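Local coordinates for uncharacterized protein (Bacteroides ovatus CL02T12C04, PDB 6PTM) that probably hydrolyses carrageenan-derived sugars from the chain end, as an exo-carrageenase of glycoside hydrolase family 42, at residues L290-H295 with H392-P397; E419-D424 with K464-T469; N700-P705 with G727-T732; K486-G491 with K761-Q766; V583-E588 with V616-P621. All blocks are in the same frame, centred on the assembly; numbering follows the deposited sequence.

Contact 1: residues L290-H295 with H392-P397; sequences LCNEPH and HIKIMP
Lys394 and Asn292 meet because each sends its CG anti to its own backbone N (chi1 -178° and -173°), which lays the two side chains alongside each other, running the same way, on the face they share. A bend at chi3 (-64°) then carries Lys394 NZ to Asn292 OD1, 2.8 Å away, with the donor tilted out of the carbonyl plane; the ammonium also makes a salt bridge to Glu470. The strands that carry them pair in parallel: Leu290 N donates to His392 O at 2.8 Å and Lys394 N to Cys291 O at 3.0 Å, while the bond from Glu293 N to Lys394 O is weak. Past the strand ends, Met396 lies crosswise to Glu293, its CG 3.7 Å from Glu293 OE2, and its sulfur reaches on to His295, with SD 3.6 Å from CD2 in an oblique Met-aromatic contact. Pro294 CG rests 3.6 Å from Ile393 CG2. Where the backbones diverge, a water links them, donating to Pro294 O and accepting from Met396 N at 3.0 Å. Strands 288-292 and 391-394 are neighbouring staves of a (beta/alpha)8 barrel, joined through helix 358-385. An Asn-Glu-Pro run at the C-terminal end of such a strand is where clan GH-A glycosidases carry their acid/base, so this rim probably belongs to the active site.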
# COMPACT_ATOMS: atom_id res chain seq x y z
N LEU A 290 -14.09 -0.82 4.91
CA LEU A 290 -15.46 -0.48 4.43
C LEU A 290 -15.75 -1.16 3.09
O LEU A 290 -16.93 -1.34 2.81
CB LEU A 290 -15.66 1.03 4.32
CG LEU A 290 -15.51 1.81 5.63
CD1 LEU A 290 -15.69 3.30 5.39
CD2 LEU A 290 -16.45 1.30 6.70
N CYS A 291 -14.74 -1.54 2.31
CA CYS A 291 -14.94 -2.31 1.07
C CYS A 291 -13.61 -2.87 0.57
O CYS A 291 -12.58 -2.14 0.60
CB CYS A 291 -15.56 -1.43 -0.03
SG CYS A 291 -16.19 -2.37 -1.45
N ASN A 292 -13.67 -4.09 0.05
CA ASN A 292 -12.63 -4.81 -0.73
C ASN A 292 -12.53 -4.25 -2.17
O ASN A 292 -13.46 -4.50 -2.95
CB ASN A 292 -13.03 -6.29 -0.78
CG ASN A 292 -11.97 -7.17 -1.40
OD1 ASN A 292 -11.15 -7.80 -0.71
ND2 ASN A 292 -12.01 -7.20 -2.71
N GLU A 293 -11.40 -3.64 -2.54
CA GLU A 293 -11.05 -3.22 -3.93
C GLU A 293 -12.27 -2.59 -4.60
O GLU A 293 -12.73 -3.06 -5.65
CB GLU A 293 -10.55 -4.39 -4.78
CG GLU A 293 -9.23 -4.97 -4.27
CD GLU A 293 -8.48 -5.81 -5.30
OE1 GLU A 293 -9.15 -6.32 -6.23
OE2 GLU A 293 -7.26 -5.94 -5.16
N PRO A 294 -12.87 -1.57 -3.97
CA PRO A 294 -13.97 -0.84 -4.61
C PRO A 294 -13.52 -0.13 -5.90
O PRO A 294 -12.35 0.30 -6.01
CB PRO A 294 -14.36 0.18 -3.53
CG PRO A 294 -13.05 0.45 -2.86
CD PRO A 294 -12.47 -0.95 -2.69
N HIS A 295 -14.45 -0.08 -6.86
CA HIS A 295 -14.34 0.72 -8.09
C HIS A 295 -15.68 0.66 -8.81
O HIS A 295 -16.41 -0.38 -8.68
CB HIS A 295 -13.13 0.32 -8.96
CG HIS A 295 -12.83 -1.16 -9.02
ND1 HIS A 295 -13.42 -1.99 -9.94
CD2 HIS A 295 -11.94 -1.93 -8.33
CE1 HIS A 295 -12.96 -3.22 -9.78
NE2 HIS A 295 -12.03 -3.21 -8.82
N HIS A 392 -11.09 2.39 7.26
CA HIS A 392 -10.23 2.39 6.07
C HIS A 392 -10.91 1.60 4.98
O HIS A 392 -11.92 0.93 5.23
CB HIS A 392 -8.83 1.84 6.42
CG HIS A 392 -8.86 0.55 7.15
ND1 HIS A 392 -8.64 -0.66 6.51
CD2 HIS A 392 -9.03 0.28 8.46
CE1 HIS A 392 -8.71 -1.63 7.40
NE2 HIS A 392 -8.94 -1.07 8.63
N ILE A 393 -10.30 1.65 3.81
CA ILE A 393 -10.82 1.04 2.57
C ILE A 393 -9.66 0.28 1.91
O ILE A 393 -8.53 0.82 1.85
CB ILE A 393 -11.40 2.16 1.69
CG1 ILE A 393 -12.44 3.00 2.44
CG2 ILE A 393 -11.96 1.62 0.39
CD1 ILE A 393 -12.69 4.37 1.80
N LYS A 394 -9.93 -0.93 1.41
CA LYS A 394 -8.88 -1.72 0.70
C LYS A 394 -8.76 -1.17 -0.73
O LYS A 394 -9.23 -1.80 -1.70
CB LYS A 394 -9.18 -3.21 0.76
CG LYS A 394 -8.11 -4.06 0.08
CD LYS A 394 -8.49 -5.48 -0.10
CE LYS A 394 -8.69 -6.20 1.23
NZ LYS A 394 -8.95 -7.65 1.03
N ILE A 395 -8.17 0.02 -0.84
CA ILE A 395 -8.05 0.75 -2.13
C ILE A 395 -6.90 0.13 -2.92
O ILE A 395 -5.83 -0.06 -2.34
CB ILE A 395 -7.81 2.24 -1.89
CG1 ILE A 395 -9.01 2.91 -1.22
CG2 ILE A 395 -7.43 2.90 -3.20
CD1 ILE A 395 -8.65 4.25 -0.62
N MET A 396 -7.12 -0.11 -4.21
CA MET A 396 -6.03 -0.54 -5.12
C MET A 396 -5.20 0.69 -5.45
O MET A 396 -5.68 1.57 -6.14
CB MET A 396 -6.61 -1.12 -6.40
CG MET A 396 -7.35 -2.42 -6.18
SD MET A 396 -8.53 -2.71 -7.51
CE MET A 396 -7.51 -2.51 -8.98
N PRO A 397 -3.93 0.84 -5.01
CA PRO A 397 -3.21 2.08 -5.26
C PRO A 397 -3.04 2.46 -6.73
O PRO A 397 -2.86 3.61 -6.99
CB PRO A 397 -1.84 1.82 -4.64
CG PRO A 397 -2.14 0.83 -3.55
CD PRO A 397 -3.19 -0.09 -4.16
O HOH W 1 -9.90 -0.25 -5.28

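Contact 2: residues E419-D424 with K464-T469; sequences EIIGND and KVMFNT
Glu419 O is passed by Lys464 CG at 3.3 Å and tied through a water to Val465 N; the lysine ammonium goes on to the carbonyls of Thr415, Arg416 and Ser418 and the hydroxyl of Ser461. Ile420 lays CG2 against Phe467 CB at 3.7 Å. Ile421 N donates to Val465 O at 2.9 Å and its O accepts from Phe467 N at 2.8 Å, while its side chain packs on Met466 CG. Gly422 CA makes a CA-H...O contact to Phe467 O, which also takes a weak bond from Asn423 N. Asn423 CG lies between the backbone N and carbonyl carbon (chi1 57°), turning the amide in toward Met466 and Asn468, with ND2 3.6 Å from Met466 CG. The two asparagines lie nearly perpendicular, amide planes 70° apart, and both amides bond Tyr454 OH; Asn423 O takes Thr469 N. Asp424 CA sits 3.1 Å from Asn468 OD1, which also receives Glu470 N. A leucine in place of Asn468 would probably leave Glu470 N and Ala425 O without their side-chain mates. Helix 448-460 covers the Ile421, Asn423 and Met466 side, while strand 391-394 flanks 421-423 and strand 503-506 continues the barrel beyond 466-471.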
# COMPACT_ATOMS: atom_id res chain seq x y z
N GLU A 419 -9.36 7.11 9.13
CA GLU A 419 -8.52 7.16 10.35
C GLU A 419 -7.24 6.33 10.14
O GLU A 419 -6.25 6.65 10.76
CB GLU A 419 -9.33 6.75 11.59
CG GLU A 419 -10.48 7.68 11.89
CD GLU A 419 -11.66 7.67 10.93
OE1 GLU A 419 -11.94 6.64 10.30
OE2 GLU A 419 -12.29 8.72 10.82
N ILE A 420 -7.34 5.25 9.36
CA ILE A 420 -6.20 4.35 9.03
C ILE A 420 -6.04 4.38 7.50
O ILE A 420 -7.05 4.37 6.83
CB ILE A 420 -6.46 2.92 9.56
CG1 ILE A 420 -6.43 2.83 11.09
CG2 ILE A 420 -5.53 1.91 8.92
CD1 ILE A 420 -6.95 1.53 11.64
N ILE A 421 -4.81 4.46 6.98
CA ILE A 421 -4.56 4.45 5.51
C ILE A 421 -4.70 3.01 5.05
O ILE A 421 -3.81 2.21 5.33
CB ILE A 421 -3.20 5.07 5.16
CG1 ILE A 421 -3.09 6.48 5.71
CG2 ILE A 421 -2.99 5.04 3.67
CD1 ILE A 421 -1.70 7.05 5.61
N GLY A 422 -5.81 2.69 4.40
CA GLY A 422 -6.04 1.37 3.82
C GLY A 422 -5.54 1.31 2.40
O GLY A 422 -5.58 2.37 1.69
N ASN A 423 -5.10 0.12 1.99
CA ASN A 423 -4.76 -0.23 0.59
C ASN A 423 -4.49 -1.73 0.51
O ASN A 423 -4.39 -2.37 1.53
CB ASN A 423 -3.54 0.52 0.08
CG ASN A 423 -2.31 0.31 0.93
OD1 ASN A 423 -1.59 -0.68 0.76
ND2 ASN A 423 -2.04 1.19 1.86
N ASP A 424 -4.31 -2.24 -0.71
CA ASP A 424 -3.76 -3.61 -0.97
C ASP A 424 -2.71 -3.45 -2.07
O ASP A 424 -2.84 -4.05 -3.14
CB ASP A 424 -4.87 -4.62 -1.19
CG ASP A 424 -5.58 -4.55 -2.53
OD1 ASP A 424 -5.69 -3.45 -3.08
OD2 ASP A 424 -6.03 -5.61 -2.99
N LYS A 464 -1.05 8.80 10.52
CA LYS A 464 -1.94 7.63 10.53
C LYS A 464 -1.16 6.35 10.30
O LYS A 464 -0.16 6.34 9.56
CB LYS A 464 -3.02 7.73 9.45
CG LYS A 464 -4.00 8.87 9.66
CD LYS A 464 -4.94 9.06 8.46
CE LYS A 464 -5.81 10.27 8.61
NZ LYS A 464 -6.59 10.50 7.38
N VAL A 465 -1.59 5.31 10.99
CA VAL A 465 -1.19 3.92 10.72
C VAL A 465 -1.58 3.61 9.27
O VAL A 465 -2.65 4.00 8.81
CB VAL A 465 -1.83 3.00 11.76
CG1 VAL A 465 -1.95 1.54 11.35
CG2 VAL A 465 -1.08 3.15 13.07
N MET A 466 -0.73 2.87 8.59
CA MET A 466 -1.05 2.33 7.26
C MET A 466 -1.20 0.81 7.34
O MET A 466 -0.26 0.10 7.76
CB MET A 466 0.02 2.73 6.24
CG MET A 466 -0.34 2.23 4.85
SD MET A 466 1.06 2.36 3.69
CE MET A 466 1.12 4.14 3.52
N PHE A 467 -2.34 0.31 6.86
CA PHE A 467 -2.73 -1.11 6.95
C PHE A 467 -3.00 -1.65 5.55
O PHE A 467 -4.00 -1.26 4.96
CB PHE A 467 -3.95 -1.27 7.86
CG PHE A 467 -4.31 -2.69 8.20
CD1 PHE A 467 -3.46 -3.76 7.94
CD2 PHE A 467 -5.52 -2.96 8.81
CE1 PHE A 467 -3.82 -5.05 8.27
CE2 PHE A 467 -5.86 -4.25 9.17
CZ PHE A 467 -5.02 -5.30 8.87
N ASN A 468 -2.06 -2.43 5.02
CA ASN A 468 -2.23 -3.18 3.76
C ASN A 468 -2.98 -4.47 4.08
O ASN A 468 -2.38 -5.36 4.67
CB ASN A 468 -0.90 -3.43 3.06
CG ASN A 468 -1.09 -4.01 1.68
OD1 ASN A 468 -2.07 -4.73 1.43
ND2 ASN A 468 -0.12 -3.75 0.81
N THR A 469 -4.28 -4.52 3.76
CA THR A 469 -5.25 -5.54 4.22
C THR A 469 -5.25 -6.72 3.25
O THR A 469 -5.92 -7.72 3.55
CB THR A 469 -6.65 -4.95 4.38
OG1 THR A 469 -6.97 -4.11 3.26
CG2 THR A 469 -6.73 -4.18 5.68
O HOH W 2 -4.15 5.38 12.34

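Contact 3: residues N700-P705 with G727-T732; sequences NDRNMP and GKSDAT
Beside Asp730 and Ala731 the backbone curls at Asn700 into an Asx turn, Asn700 OD1 accepting from Arg702 N at 2.8 Å; a water spans from Asp701 N to Asp730 O. Ser729 OG is the polar meeting point. It donates to Asp701 OD1 at 2.7 Å, arriving from above the carboxylate plane, and accepts from Arg702 NH1 at 3.1 Å, in the plane of the guanidinium. The arginine bends at chi3 (-24°), which folds its head back over the turn: Gly727 and Lys728 N lie over one face, and Asn700 CG lies 3.6 Å above the other. Arg702 CD meanwhile packs 3.6 Å from Lys728 CG. Arg702 NE bonds to Asn442 OD1, so its edge is hydrogen-bonded while both faces are packed. Asn700 ND2 donates to Met704 O at 2.9 Å, bracing the far side of the loop. What results is an Asx-turn loop between strands 694-700 and 707-715, pinned by an arginine to the loop leading into strand 731-737 of the C-terminal beta domain.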
# COMPACT_ATOMS: atom_id res chain seq x y z
N ASN A 700 26.28 1.49 -11.72
CA ASN A 700 25.73 0.17 -12.11
C ASN A 700 25.91 0.07 -13.63
O ASN A 700 26.29 1.09 -14.25
CB ASN A 700 24.30 0.03 -11.56
CG ASN A 700 23.39 1.10 -12.11
OD1 ASN A 700 23.44 1.35 -13.32
ND2 ASN A 700 22.62 1.81 -11.28
N ASP A 701 25.60 -1.08 -14.21
CA ASP A 701 25.75 -1.31 -15.68
C ASP A 701 24.56 -0.71 -16.45
O ASP A 701 24.50 -0.95 -17.63
CB ASP A 701 25.93 -2.81 -15.98
CG ASP A 701 24.76 -3.70 -15.57
OD1 ASP A 701 23.69 -3.15 -15.21
OD2 ASP A 701 24.92 -4.96 -15.62
N ARG A 702 23.69 0.07 -15.79
CA ARG A 702 22.52 0.69 -16.47
C ARG A 702 22.74 2.20 -16.66
O ARG A 702 23.79 2.71 -16.26
CB ARG A 702 21.22 0.37 -15.73
CG ARG A 702 21.04 -1.12 -15.45
CD ARG A 702 19.97 -1.53 -14.46
NE ARG A 702 19.62 -0.50 -13.51
CZ ARG A 702 19.98 -0.45 -12.24
NH1 ARG A 702 20.76 -1.39 -11.72
NH2 ARG A 702 19.56 0.54 -11.49
N ASN A 703 21.76 2.88 -17.25
CA ASN A 703 21.86 4.34 -17.50
C ASN A 703 21.30 5.07 -16.27
O ASN A 703 21.31 6.30 -16.32
N MET A 704 20.80 4.38 -15.22
CA MET A 704 19.95 5.01 -14.17
C MET A 704 20.19 4.45 -12.76
O MET A 704 20.44 3.27 -12.54
CB MET A 704 18.47 4.80 -14.50
CG MET A 704 17.96 5.47 -15.77
SD MET A 704 16.30 4.84 -16.10
CE MET A 704 15.30 6.05 -15.24
N PRO A 705 19.99 5.29 -11.72
CA PRO A 705 20.07 4.82 -10.34
C PRO A 705 18.92 3.86 -10.01
O PRO A 705 17.85 3.96 -10.60
CB PRO A 705 20.00 6.11 -9.52
CG PRO A 705 19.26 7.08 -10.40
CD PRO A 705 19.64 6.72 -11.83
N GLY A 727 16.93 -1.39 -8.15
CA GLY A 727 17.46 -1.66 -9.50
C GLY A 727 17.56 -3.15 -9.82
O GLY A 727 17.70 -3.99 -8.90
N LYS A 728 17.60 -3.49 -11.10
CA LYS A 728 17.55 -4.90 -11.52
C LYS A 728 18.96 -5.49 -11.63
O LYS A 728 19.06 -6.65 -12.04
CB LYS A 728 16.91 -5.01 -12.90
CG LYS A 728 17.76 -4.35 -13.97
CD LYS A 728 17.00 -4.08 -15.23
CE LYS A 728 17.00 -5.25 -16.18
NZ LYS A 728 17.09 -4.72 -17.56
N SER A 729 20.01 -4.74 -11.35
CA SER A 729 21.38 -5.32 -11.36
C SER A 729 22.17 -4.75 -10.19
O SER A 729 21.68 -3.83 -9.57
CB SER A 729 22.09 -5.12 -12.72
OG SER A 729 22.34 -3.74 -12.96
N ASP A 730 23.33 -5.33 -9.90
CA ASP A 730 24.25 -4.88 -8.83
C ASP A 730 24.55 -3.39 -8.99
O ASP A 730 24.81 -2.89 -10.12
CB ASP A 730 25.53 -5.72 -8.80
CG ASP A 730 25.33 -7.18 -8.45
OD1 ASP A 730 24.18 -7.59 -8.15
OD2 ASP A 730 26.30 -7.89 -8.47
N ALA A 731 24.55 -2.70 -7.87
CA ALA A 731 24.93 -1.29 -7.77
C ALA A 731 26.08 -1.20 -6.77
O ALA A 731 26.06 -1.92 -5.77
CB ALA A 731 23.72 -0.49 -7.35
N THR A 732 27.06 -0.35 -7.06
CA THR A 732 28.10 0.06 -6.10
C THR A 732 27.75 1.44 -5.54
O THR A 732 27.60 2.37 -6.35
CB THR A 732 29.48 0.10 -6.76
OG1 THR A 732 29.76 -1.25 -7.10
CG2 THR A 732 30.52 0.69 -5.85
O HOH W 3 25.25 -3.29 -12.53

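Contact 4: residues K486-G491 with K761-Q766; sequences KEYARG and KPNDVQ
Asn763 turns its amide almost perpendicular to the Tyr488 ring, the planes 84° apart, and brings OD1 up to the ring edge, 3.7 Å from CD1. Its CB rests 3.6 Å from Glu487 O. The ring is placed by a CG anti to the backbone N (chi1 168°), which aims the hydroxyl away toward Met473 O. One turn on, Val765 CG2 lies 3.8 Å from Gly491 CA; a CB on that glycine would collide with Asn763 O. Asn763 takes the positive phi of the third position in a type II turn after Pro762. The contact sets the start of helix 486-498 against the turn between strands 757-760 and 765-772 of the C-terminal beta domain. One water bridges Glu487 O and Asn763 O, another Tyr488 O and Asn763 OD1. A leucine at Asn763 would probably leave the second water without its side-chain acceptor and strain the turn. Acceptors face acceptors, helix carbonyls against turn oxygens, and each water supplies both hydrogens that reconcile them.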
# COMPACT_ATOMS: atom_id res chain seq x y z
N LYS A 486 14.21 -15.07 -0.45
CA LYS A 486 13.96 -14.36 0.82
C LYS A 486 14.46 -12.91 0.69
O LYS A 486 13.87 -12.06 1.36
CB LYS A 486 14.61 -15.11 1.97
CG LYS A 486 16.13 -15.11 2.00
CD LYS A 486 16.59 -16.11 3.02
CE LYS A 486 17.90 -15.79 3.68
NZ LYS A 486 18.98 -15.81 2.69
N GLU A 487 15.49 -12.63 -0.12
CA GLU A 487 16.07 -11.26 -0.28
C GLU A 487 15.00 -10.35 -0.91
O GLU A 487 14.87 -9.20 -0.52
CB GLU A 487 17.34 -11.26 -1.15
CG GLU A 487 18.57 -11.88 -0.49
CD GLU A 487 18.63 -13.41 -0.41
OE1 GLU A 487 17.88 -14.09 -1.12
OE2 GLU A 487 19.37 -13.90 0.45
N TYR A 488 14.28 -10.86 -1.91
CA TYR A 488 13.18 -10.10 -2.55
C TYR A 488 12.13 -9.77 -1.48
O TYR A 488 11.67 -8.62 -1.40
CB TYR A 488 12.53 -10.88 -3.70
CG TYR A 488 11.25 -10.21 -4.11
CD1 TYR A 488 11.26 -9.02 -4.84
CD2 TYR A 488 10.04 -10.67 -3.62
CE1 TYR A 488 10.08 -8.35 -5.13
CE2 TYR A 488 8.86 -10.03 -3.92
CZ TYR A 488 8.87 -8.86 -4.67
OH TYR A 488 7.67 -8.23 -4.94
N ALA A 489 11.77 -10.76 -0.68
CA ALA A 489 10.64 -10.61 0.26
C ALA A 489 11.02 -9.53 1.30
O ALA A 489 10.18 -8.58 1.59
CB ALA A 489 10.31 -11.94 0.90
N ARG A 490 12.22 -9.66 1.87
CA ARG A 490 12.76 -8.71 2.89
C ARG A 490 12.86 -7.30 2.29
O ARG A 490 12.42 -6.34 2.94
CB ARG A 490 14.13 -9.16 3.38
CG ARG A 490 14.92 -8.12 4.15
CD ARG A 490 16.20 -8.73 4.70
NE ARG A 490 15.91 -9.70 5.75
CZ ARG A 490 15.78 -9.43 7.06
NH1 ARG A 490 15.92 -8.19 7.49
NH2 ARG A 490 15.51 -10.40 7.93
N GLY A 491 13.45 -7.16 1.11
CA GLY A 491 13.62 -5.83 0.49
C GLY A 491 12.30 -5.11 0.32
O GLY A 491 12.20 -3.89 0.53
N LYS A 761 23.27 -6.09 -4.24
CA LYS A 761 22.54 -6.94 -5.20
C LYS A 761 21.12 -6.39 -5.29
O LYS A 761 20.67 -5.68 -4.37
CB LYS A 761 22.55 -8.41 -4.77
CG LYS A 761 23.93 -9.06 -4.63
CD LYS A 761 23.83 -10.52 -4.12
N PRO A 762 20.40 -6.64 -6.40
CA PRO A 762 19.00 -6.26 -6.47
C PRO A 762 18.26 -6.75 -5.21
O PRO A 762 18.54 -7.86 -4.73
CB PRO A 762 18.51 -6.91 -7.77
CG PRO A 762 19.76 -7.02 -8.63
CD PRO A 762 20.87 -7.32 -7.62
N ASN A 763 17.40 -5.87 -4.65
CA ASN A 763 16.56 -6.13 -3.46
C ASN A 763 17.36 -6.05 -2.16
O ASN A 763 16.70 -6.09 -1.11
CB ASN A 763 15.85 -7.49 -3.49
CG ASN A 763 14.98 -7.65 -4.71
OD1 ASN A 763 14.16 -6.78 -4.99
ND2 ASN A 763 15.20 -8.71 -5.48
N ASP A 764 18.68 -5.80 -2.20
CA ASP A 764 19.51 -5.74 -0.96
C ASP A 764 19.11 -4.50 -0.14
O ASP A 764 18.79 -3.43 -0.72
CB ASP A 764 21.02 -5.66 -1.23
CG ASP A 764 21.73 -7.01 -1.38
OD1 ASP A 764 21.07 -8.07 -1.25
OD2 ASP A 764 22.98 -6.98 -1.54
N VAL A 765 19.18 -4.65 1.17
CA VAL A 765 18.89 -3.58 2.16
C VAL A 765 20.19 -3.36 2.91
O VAL A 765 20.73 -4.34 3.47
CB VAL A 765 17.77 -4.00 3.12
CG1 VAL A 765 17.55 -2.95 4.19
CG2 VAL A 765 16.50 -4.27 2.35
N GLN A 766 20.63 -2.12 2.99
CA GLN A 766 21.72 -1.75 3.90
C GLN A 766 21.18 -0.80 4.97
O GLN A 766 20.41 0.13 4.63
CB GLN A 766 22.88 -1.13 3.13
CG GLN A 766 23.64 -2.15 2.31
CD GLN A 766 24.50 -3.06 3.13
OE1 GLN A 766 25.00 -2.71 4.18
NE2 GLN A 766 24.75 -4.24 2.58
O HOH W 4 16.70 -7.83 0.98
O HOH W 5 12.43 -6.35 -2.71

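Contact 5: residues V583-E588 with V616-P621; sequences VLRIYE and VVYKTP
Arg585 NH1 donates to Tyr618 OH at 3.0 Å and is shared with Asp582 OD1, a salt bridge one helical turn back, so one nitrogen ties the helix both to itself and to the tyrosine. The hydroxyl lies in the guanidinium plane, and the ring, its plane turned 63° from that group, meets NH1 at its edge. A bend at chi3 (-49°) swings the arginine head across the end of the tyrosine. Nearer the backbone, Ile586 and Tyr618 run antiparallel alongside one another, Ile586 CG2 coming 3.8 Å from Tyr618 CD2. The other branch of the isoleucine, CG1, touches Val616 CG2 at 4.1 Å. Lys619 folds its aliphatic chain back, with CG 3.8 Å above the centre of the Tyr618 ring, and its ammonium goes to Glu646. Thr620 OG1 donates to Tyr618 O at 2.7 Å from above the carbonyl plane. Helix 579-590 packs on strand 614-617 of a parallel sheet in flavodoxin-like order. Strand 564-567 adds Ile566 against Ile586 and Val616, helix 674-687 covers Arg585, Ile586 and Tyr618 with Leu674, and helix 448-460 receives Leu584 and Tyr587.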
# COMPACT_ATOMS: atom_id res chain seq x y z
N VAL A 583 3.72 12.26 -14.00
CA VAL A 583 3.96 12.44 -12.55
C VAL A 583 5.04 11.43 -12.12
O VAL A 583 5.96 11.83 -11.42
CB VAL A 583 2.67 12.27 -11.73
CG1 VAL A 583 3.02 12.22 -10.26
CG2 VAL A 583 1.66 13.37 -12.02
N LEU A 584 4.98 10.18 -12.59
CA LEU A 584 6.04 9.19 -12.30
C LEU A 584 7.38 9.72 -12.82
O LEU A 584 8.38 9.52 -12.14
CB LEU A 584 5.68 7.82 -12.90
CG LEU A 584 6.71 6.71 -12.69
CD1 LEU A 584 6.98 6.52 -11.20
CD2 LEU A 584 6.27 5.39 -13.32
N ARG A 585 7.44 10.33 -14.01
CA ARG A 585 8.74 10.71 -14.61
C ARG A 585 9.46 11.68 -13.66
O ARG A 585 10.67 11.48 -13.40
CB ARG A 585 8.56 11.23 -16.04
CG ARG A 585 9.87 11.34 -16.83
CD ARG A 585 9.70 11.88 -18.27
NE ARG A 585 8.63 11.13 -18.91
CZ ARG A 585 7.39 11.58 -19.12
NH1 ARG A 585 7.05 12.83 -18.82
NH2 ARG A 585 6.50 10.77 -19.62
N ILE A 586 8.74 12.66 -13.09
CA ILE A 586 9.35 13.70 -12.22
C ILE A 586 9.64 13.07 -10.84
O ILE A 586 10.74 13.31 -10.29
CB ILE A 586 8.54 15.01 -12.15
CG1 ILE A 586 9.20 16.02 -11.21
CG2 ILE A 586 7.09 14.80 -11.73
CD1 ILE A 586 10.68 16.33 -11.49
N TYR A 587 8.75 12.23 -10.31
CA TYR A 587 8.99 11.47 -9.05
C TYR A 587 10.29 10.67 -9.15
O TYR A 587 11.14 10.78 -8.27
CB TYR A 587 7.85 10.48 -8.77
CG TYR A 587 8.01 9.70 -7.50
CD1 TYR A 587 7.80 10.28 -6.26
CD2 TYR A 587 8.44 8.38 -7.53
CE1 TYR A 587 7.97 9.56 -5.08
CE2 TYR A 587 8.60 7.64 -6.36
CZ TYR A 587 8.34 8.22 -5.13
OH TYR A 587 8.49 7.51 -4.01
N GLU A 588 10.42 9.86 -10.20
CA GLU A 588 11.62 9.00 -10.46
C GLU A 588 12.87 9.89 -10.55
O GLU A 588 13.95 9.53 -10.00
CB GLU A 588 11.39 8.23 -11.75
CG GLU A 588 12.54 7.34 -12.16
CD GLU A 588 12.22 6.54 -13.41
OE1 GLU A 588 11.82 7.15 -14.44
OE2 GLU A 588 12.40 5.31 -13.36
N VAL A 616 7.11 21.49 -7.08
CA VAL A 616 7.45 21.37 -8.52
C VAL A 616 6.14 21.14 -9.25
O VAL A 616 5.31 20.38 -8.75
CB VAL A 616 8.53 20.30 -8.79
CG1 VAL A 616 9.76 20.56 -7.95
CG2 VAL A 616 8.04 18.89 -8.58
N VAL A 617 5.94 21.85 -10.36
CA VAL A 617 4.72 21.73 -11.20
C VAL A 617 5.17 21.33 -12.60
O VAL A 617 5.84 22.14 -13.29
CB VAL A 617 3.86 23.01 -11.20
CG1 VAL A 617 2.59 22.77 -12.02
CG2 VAL A 617 3.52 23.48 -9.80
N TYR A 618 4.86 20.10 -12.98
CA TYR A 618 5.37 19.43 -14.19
C TYR A 618 4.21 18.88 -14.98
O TYR A 618 3.40 18.11 -14.39
CB TYR A 618 6.33 18.29 -13.82
CG TYR A 618 6.91 17.52 -14.98
CD1 TYR A 618 7.84 18.09 -15.84
CD2 TYR A 618 6.55 16.21 -15.19
CE1 TYR A 618 8.38 17.36 -16.89
CE2 TYR A 618 7.08 15.46 -16.23
CZ TYR A 618 8.03 16.03 -17.05
OH TYR A 618 8.53 15.27 -18.05
N LYS A 619 4.15 19.27 -16.27
CA LYS A 619 3.18 18.76 -17.27
C LYS A 619 1.78 18.67 -16.65
O LYS A 619 1.09 17.64 -16.81
CB LYS A 619 3.70 17.43 -17.82
CG LYS A 619 4.91 17.53 -18.74
CD LYS A 619 4.98 16.35 -19.72
CE LYS A 619 5.45 16.74 -21.10
NZ LYS A 619 6.87 17.12 -21.01
N THR A 620 1.35 19.76 -16.03
CA THR A 620 0.02 19.91 -15.40
C THR A 620 -0.70 21.08 -16.08
O THR A 620 -0.96 22.11 -15.44
CB THR A 620 0.21 20.01 -13.88
OG1 THR A 620 0.99 18.88 -13.44
CG2 THR A 620 -1.10 20.03 -13.13
N PRO A 621 -1.07 20.96 -17.38
CA PRO A 621 -1.62 22.08 -18.14
C PRO A 621 -3.03 22.44 -17.66
O PRO A 621 -3.35 23.60 -17.72
CB PRO A 621 -1.66 21.58 -19.59
CG PRO A 621 -1.80 20.08 -19.46
CD PRO A 621 -1.04 19.73 -18.19

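In the fold
From the N terminus, contact 1 closes first, a largely helical excursion from 290-295 to 392-397, and contact 2 closes a shorter one from 419-424 to 464-469. Both pair strands of the same barrel, and they touch: the chain at Ile395 O lies 3.1 Å from Asp424 N, a probable hydrogen bond. Contact 4 then spans the longest loop, bringing the turn before the last strand of the C-terminal beta domain back to barrel helix 486-498. Within that span lie contact 5, inside the flavodoxin-like domain, and later contact 3, inside the beta domain. Contact 3 abuts contact 4 at Pro762, while Met704 reaches Glu588 of contact 5, joining the last two domains.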